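Local coordinates for protein cryptic loci regulator 2 (PDB 5IKJ) that acts upstream of histone deacetylases to promote transcriptional silencing, and is required for nucleosome positioning at heterochromatic loci and for SHREC-dependent gene silencing, at residues A[329-334]-A[384-389]; A[245-250]-A[310-315]. All coordinates share one frame; numbering follows the deposited sequence.

Contact 1: A[329-334]-A[384-389]; sequences SICQTW and RGAEKL
The Trp334 indole takes little part in this contact: it leads away and meets the Phe488 ring edge-to-face, leaving Trp334 CB 4.4 Å from Arg384 CA. The motif is a two-residue beta-hairpin turn of type II', Arg384 to Glu387, set against the bend that links helix 325-330 to strand 333-340. Its reciprocal backbone bonds are Arg384 N to Glu387 O at 2.8 Å and Glu387 N to Arg384 O at 3.0 Å, joining strands 377-384 and 387-390. Gly385 has the positive phi of this turn (56°), and its missing side chain lets Cys331 O come within 3.6 Å of Gly385 CA. From the same turn Gly385 N donates to Thr333 O at 2.9 Å, a bent bond at the donor (136°), while Arg518 of helix 518-522 holds the glycine carbonyl. The bend itself, a type I turn from Ile330 to Thr333, is fixed at Ile330 O, which accepts from Thr333 N and also, in its carbonyl plane on a lone pair, from Thr333 OG1 at 2.7 Å. Chi1 of Cys331 (-64°) turns SG back toward its own backbone N, opposite the carbonyl carbon, and there the sulfur rests 3.6 Å from Ala386 CB.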
loop_
_atom_site.group_PDB
_atom_site.type_symbol
_atom_site.label_atom_id
_atom_site.label_comp_id
_atom_site.label_asym_id
_atom_site.label_seq_id
_atom_site.Cartn_x
_atom_site.Cartn_y
_atom_site.Cartn_z
ATOM N N SER A 329 16.501 -20.897 5.719
ATOM C CA SER A 329 15.994 -21.202 4.386
ATOM C C SER A 329 15.220 -20.026 3.801
ATOM O O SER A 329 15.336 -19.732 2.607
ATOM C CB SER A 329 15.112 -22.450 4.441
ATOM O OG SER A 329 14.732 -22.866 3.142
ATOM N N ILE A 330 14.428 -19.341 4.628
ATOM C CA ILE A 330 13.622 -18.229 4.136
ATOM C C ILE A 330 14.512 -17.051 3.761
ATOM O O ILE A 330 14.277 -16.375 2.753
ATOM C CB ILE A 330 12.572 -17.827 5.188
ATOM C CG1 ILE A 330 11.650 -19.009 5.499
ATOM C CG2 ILE A 330 11.750 -16.640 4.697
ATOM C CD1 ILE A 330 10.798 -18.813 6.736
ATOM N N CYS A 331 15.542 -16.786 4.560
ATOM C CA CYS A 331 16.398 -15.624 4.359
ATOM C C CYS A 331 17.408 -15.814 3.235
ATOM O O CYS A 331 18.308 -14.981 3.084
ATOM C CB CYS A 331 17.117 -15.282 5.665
ATOM S SG CYS A 331 15.981 -14.780 6.978
ATOM N N GLN A 332 17.281 -16.885 2.453
ATOM C CA GLN A 332 18.031 -17.047 1.218
ATOM C C GLN A 332 17.171 -16.810 -0.012
ATOM O O GLN A 332 17.687 -16.872 -1.133
ATOM C CB GLN A 332 18.648 -18.449 1.146
ATOM C CG GLN A 332 19.773 -18.682 2.135
ATOM C CD GLN A 332 20.681 -19.822 1.717
ATOM O OE1 GLN A 332 20.233 -20.799 1.119
ATOM N NE2 GLN A 332 21.967 -19.694 2.020
ATOM N N THR A 333 15.882 -16.540 0.162
ATOM C CA THR A 333 14.963 -16.396 -0.954
ATOM C C THR A 333 14.725 -14.926 -1.278
ATOM O O THR A 333 15.156 -14.018 -0.562
ATOM C CB THR A 333 13.625 -17.079 -0.653
ATOM O OG1 THR A 333 12.978 -16.408 0.437
ATOM C CG2 THR A 333 13.827 -18.542 -0.303
ATOM N N TRP A 334 14.027 -14.702 -2.390
ATOM C CA TRP A 334 13.534 -13.380 -2.752
ATOM C C TRP A 334 12.380 -13.558 -3.726
ATOM O O TRP A 334 12.336 -14.533 -4.479
ATOM C CB TRP A 334 14.632 -12.504 -3.370
ATOM C CG TRP A 334 15.216 -13.049 -4.643
ATOM C CD1 TRP A 334 16.267 -13.912 -4.760
ATOM C CD2 TRP A 334 14.789 -12.755 -5.980
ATOM N NE1 TRP A 334 16.518 -14.177 -6.084
ATOM C CE2 TRP A 334 15.625 -13.479 -6.854
ATOM C CE3 TRP A 334 13.781 -11.952 -6.522
ATOM C CZ2 TRP A 334 15.483 -13.423 -8.239
ATOM C CZ3 TRP A 334 13.641 -11.900 -7.899
ATOM C CH2 TRP A 334 14.488 -12.631 -8.740
ATOM N N ARG A 384 13.819 -9.215 -0.030
ATOM C CA ARG A 384 15.232 -9.565 -0.142
ATOM C C ARG A 384 15.599 -10.328 1.122
ATOM O O ARG A 384 15.884 -9.726 2.161
ATOM C CB ARG A 384 16.113 -8.332 -0.321
ATOM C CG ARG A 384 17.577 -8.692 -0.521
ATOM C CD ARG A 384 18.505 -7.502 -0.428
ATOM N NE ARG A 384 19.886 -7.913 -0.669
ATOM C CZ ARG A 384 20.650 -8.535 0.225
ATOM N NH1 ARG A 384 20.177 -8.823 1.431
ATOM N NH2 ARG A 384 21.892 -8.874 -0.090
ATOM N N GLY A 385 15.598 -11.655 1.028
ATOM C CA GLY A 385 15.888 -12.485 2.178
ATOM C C GLY A 385 14.978 -12.185 3.350
ATOM O O GLY A 385 13.773 -12.453 3.295
ATOM N N ALA A 386 15.543 -11.611 4.413
ATOM C CA ALA A 386 14.787 -11.345 5.630
ATOM C C ALA A 386 13.951 -10.077 5.552
ATOM O O ALA A 386 12.999 -9.932 6.329
ATOM C CB ALA A 386 15.738 -11.236 6.823
ATOM N N GLU A 387 14.270 -9.162 4.640
ATOM C CA GLU A 387 13.711 -7.820 4.650
ATOM C C GLU A 387 12.768 -7.599 3.472
ATOM O O GLU A 387 12.881 -8.246 2.427
ATOM C CB GLU A 387 14.829 -6.776 4.620
ATOM C CG GLU A 387 15.707 -6.802 5.859
ATOM C CD GLU A 387 16.986 -6.005 5.697
ATOM O OE1 GLU A 387 17.498 -5.923 4.560
ATOM O OE2 GLU A 387 17.480 -5.460 6.707
ATOM N N LYS A 388 11.834 -6.673 3.666
ATOM C CA LYS A 388 10.902 -6.245 2.633
ATOM C C LYS A 388 11.344 -4.892 2.092
ATOM O O LYS A 388 11.729 -4.005 2.859
ATOM C CB LYS A 388 9.486 -6.143 3.201
ATOM C CG LYS A 388 8.364 -6.395 2.207
ATOM C CD LYS A 388 7.015 -6.380 2.913
ATOM C CE LYS A 388 5.881 -6.804 1.993
ATOM N NZ LYS A 388 4.648 -7.125 2.762
ATOM N N LEU A 389 11.288 -4.736 0.770
ATOM C CA LEU A 389 11.705 -3.501 0.122
ATOM C C LEU A 389 10.607 -3.002 -0.802
ATOM O O LEU A 389 9.868 -3.787 -1.401
ATOM C CB LEU A 389 13.006 -3.686 -0.667
ATOM C CG LEU A 389 14.279 -3.724 0.178
ATOM C CD1 LEU A 389 15.458 -4.186 -0.660
ATOM C CD2 LEU A 389 14.565 -2.356 0.790
#

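Contact 2: A[245-250]-A[310-315]; sequences GEVVWI and EPWSRH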
loop_
_atom_site.group_PDB
_atom_site.type_symbol
_atom_site.label_atom_id
_atom_site.label_comp_id
_atom_site.label_asym_id
_atom_site.label_seq_id
_atom_site.Cartn_x
_atom_site.Cartn_y
_atom_site.Cartn_z
ATOM N N GLY A 245 5.792 -9.946 6.974
ATOM C CA GLY A 245 6.494 -10.998 6.275
ATOM C C GLY A 245 7.989 -11.032 6.497
ATOM O O GLY A 245 8.651 -11.950 5.995
ATOM N N GLU A 246 8.547 -10.073 7.230
ATOM C CA GLU A 246 9.983 -10.045 7.460
ATOM C C GLU A 246 10.384 -11.060 8.522
ATOM O O GLU A 246 9.622 -11.363 9.446
ATOM C CB GLU A 246 10.440 -8.653 7.894
ATOM C CG GLU A 246 10.275 -7.578 6.839
ATOM C CD GLU A 246 11.055 -6.320 7.170
ATOM O OE1 GLU A 246 11.802 -5.836 6.294
ATOM O OE2 GLU A 246 10.927 -5.819 8.308
ATOM N N VAL A 247 11.597 -11.582 8.380
ATOM C CA VAL A 247 12.203 -12.473 9.361
ATOM C C VAL A 247 13.079 -11.634 10.279
ATOM O O VAL A 247 13.961 -10.903 9.810
ATOM C CB VAL A 247 13.015 -13.582 8.669
ATOM C CG1 VAL A 247 13.841 -14.368 9.679
ATOM C CG2 VAL A 247 12.083 -14.514 7.905
ATOM N N VAL A 248 12.840 -11.734 11.586
ATOM C CA VAL A 248 13.460 -10.864 12.571
ATOM C C VAL A 248 13.974 -11.711 13.731
ATOM O O VAL A 248 13.768 -12.923 13.784
ATOM C CB VAL A 248 12.485 -9.781 13.082
ATOM C CG1 VAL A 248 11.879 -9.009 11.914
ATOM C CG2 VAL A 248 11.383 -10.401 13.941
ATOM N N TRP A 249 14.653 -11.048 14.664
ATOM C CA TRP A 249 15.046 -11.644 15.934
ATOM C C TRP A 249 14.136 -11.109 17.030
ATOM O O TRP A 249 13.952 -9.893 17.151
ATOM C CB TRP A 249 16.501 -11.329 16.278
ATOM C CG TRP A 249 17.510 -12.110 15.498
ATOM C CD1 TRP A 249 18.393 -11.621 14.581
ATOM C CD2 TRP A 249 17.750 -13.522 15.572
ATOM N NE1 TRP A 249 19.167 -12.638 14.078
ATOM C CE2 TRP A 249 18.791 -13.815 14.669
ATOM C CE3 TRP A 249 17.185 -14.565 16.312
ATOM C CZ2 TRP A 249 19.278 -15.108 14.485
ATOM C CZ3 TRP A 249 17.669 -15.849 16.127
ATOM C CH2 TRP A 249 18.705 -16.108 15.222
ATOM N N ILE A 250 13.570 -12.015 17.819
ATOM C CA ILE A 250 12.763 -11.656 18.979
ATOM C C ILE A 250 13.608 -11.829 20.231
ATOM O O ILE A 250 14.380 -12.787 20.349
ATOM C CB ILE A 250 11.480 -12.509 19.046
ATOM C CG1 ILE A 250 10.497 -12.099 17.948
ATOM C CG2 ILE A 250 10.830 -12.412 20.418
ATOM C CD1 ILE A 250 10.122 -10.632 17.963
ATOM N N GLU A 310 14.931 -7.112 16.657
ATOM C CA GLU A 310 16.125 -6.656 15.969
ATOM C C GLU A 310 16.146 -7.218 14.557
ATOM O O GLU A 310 15.656 -8.328 14.323
ATOM C CB GLU A 310 17.393 -7.090 16.718
ATOM C CG GLU A 310 17.421 -6.633 18.168
ATOM C CD GLU A 310 18.822 -6.354 18.673
ATOM O OE1 GLU A 310 19.695 -7.238 18.532
ATOM O OE2 GLU A 310 19.053 -5.248 19.205
ATOM N N PRO A 311 16.693 -6.475 13.592
ATOM C CA PRO A 311 16.736 -6.988 12.219
ATOM C C PRO A 311 17.551 -8.269 12.134
ATOM O O PRO A 311 18.492 -8.487 12.900
ATOM C CB PRO A 311 17.393 -5.849 11.429
ATOM C CG PRO A 311 17.206 -4.636 12.271
ATOM C CD PRO A 311 17.265 -5.120 13.683
ATOM N N TRP A 312 17.175 -9.122 11.178
ATOM C CA TRP A 312 17.825 -10.420 11.035
ATOM C C TRP A 312 19.336 -10.296 10.914
ATOM O O TRP A 312 20.071 -11.170 11.388
ATOM C CB TRP A 312 17.268 -11.153 9.813
ATOM C CG TRP A 312 17.849 -12.517 9.642
ATOM C CD1 TRP A 312 18.737 -12.919 8.687
ATOM C CD2 TRP A 312 17.592 -13.662 10.462
ATOM N NE1 TRP A 312 19.043 -14.249 8.857
ATOM C CE2 TRP A 312 18.355 -14.727 9.942
ATOM C CE3 TRP A 312 16.790 -13.891 11.583
ATOM C CZ2 TRP A 312 18.335 -16.001 10.503
ATOM C CZ3 TRP A 312 16.774 -15.156 12.139
ATOM C CH2 TRP A 312 17.542 -16.194 11.599
ATOM N N SER A 313 19.821 -9.226 10.287
ATOM C CA SER A 313 21.250 -9.061 10.050
ATOM C C SER A 313 22.018 -8.617 11.288
ATOM O O SER A 313 23.232 -8.406 11.198
ATOM C CB SER A 313 21.479 -8.053 8.920
ATOM O OG SER A 313 20.769 -6.850 9.157
ATOM N N ARG A 314 21.354 -8.475 12.438
ATOM C CA ARG A 314 22.050 -8.024 13.638
ATOM C C ARG A 314 22.801 -9.164 14.317
ATOM O O ARG A 314 23.927 -8.970 14.789
ATOM C CB ARG A 314 21.057 -7.386 14.612
ATOM C CG ARG A 314 21.685 -6.854 15.899
ATOM C CD ARG A 314 22.883 -5.956 15.618
ATOM N NE ARG A 314 23.409 -5.331 16.827
ATOM C CZ ARG A 314 24.114 -5.971 17.755
ATOM N NH1 ARG A 314 24.370 -7.266 17.630
ATOM N NH2 ARG A 314 24.556 -5.316 18.820
ATOM N N HIS A 315 22.204 -10.355 14.376
ATOM C CA HIS A 315 22.826 -11.493 15.032
ATOM C C HIS A 315 22.973 -12.656 14.057
ATOM O O HIS A 315 22.210 -12.761 13.091
ATOM C CB HIS A 315 22.007 -11.952 16.245
ATOM C CG HIS A 315 21.719 -10.862 17.230
ATOM N ND1 HIS A 315 22.712 -10.199 17.919
ATOM C CD2 HIS A 315 20.548 -10.325 17.649
ATOM C CE1 HIS A 315 22.166 -9.297 18.715
ATOM N NE2 HIS A 315 20.854 -9.353 18.571
HETATM O O HOH W 1 15.046 -8.254 9.322
#
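Trp249 and Glu310 form an antiparallel hydrogen-bonded pair where strand 247-252 meets strand 309-311, an outermost strand of a five-stranded antiparallel sheet, and an aromatic cluster of Trp249, Trp312 and His315 packs beside the pair. The evidence for pairing is reciprocal: Trp249 N donates to Glu310 O at 2.9 Å and Glu310 N to Trp249 O at 3.0 Å. Further along, a water takes over, donating to Val247 O at 2.9 Å and accepting from Trp312 N. Four consecutive antiparallel strands, with the first also pairing with the fifth, give an order consistent with a small SH3-like barrel, in which this contact pairs the first strand with the fifth. The cluster is layered. The six-membered rings of Trp249 and Trp312 make an offset stack, centroids 4.4 Å apart and planes only 11° from parallel, with Trp249 CZ2 lying 3.4 Å from Trp312 CZ3. Trp312 reaches this place with its CG trans to the backbone N (chi1 -177°), and its other face receives Val247 CG1, 3.5 Å from Trp312 CE3. On the far face of Trp249, His315 CB makes a CH-pi contact with the five-membered ring, toward whose face the imidazole also turns an edge. Trp249 NE1 is shared between two carbonyls: the bond to Trp312 O is weak, and the one to His315 O, 3.2 Å from NE1, arrives 48° out of the carbonyl plane. Replacing Trp249 with a leucine would probably leave both carbonyls without this donor and open a gap between Trp312 and His315. At its edge, near the ring plane, the Trp249 indole meets Pro311 O, 3.6 Å from CD1.

Overall arrangement
Following the chain from the N terminus, contact 2 opens at 245-250, runs through the strands of the five-stranded sheet and closes at 310-315. Helix 325-330 follows, and contact 1 then spans from 329-334 to 384-389, closing a second loop. The two loops are in series, neither nested nor crossed, yet their contact centres lie 11 Å apart. They touch directly: Ala386 O faces Val247 N in a probable hydrogen bond, and Glu246 OE1 similarly reaches Lys388 N. Val247 and Trp312 also pack on Cys331 and Ala386. The five-stranded sheet is thereby joined to the hairpin and bend of the mixed sheet that includes strands 333-340 and 377-384.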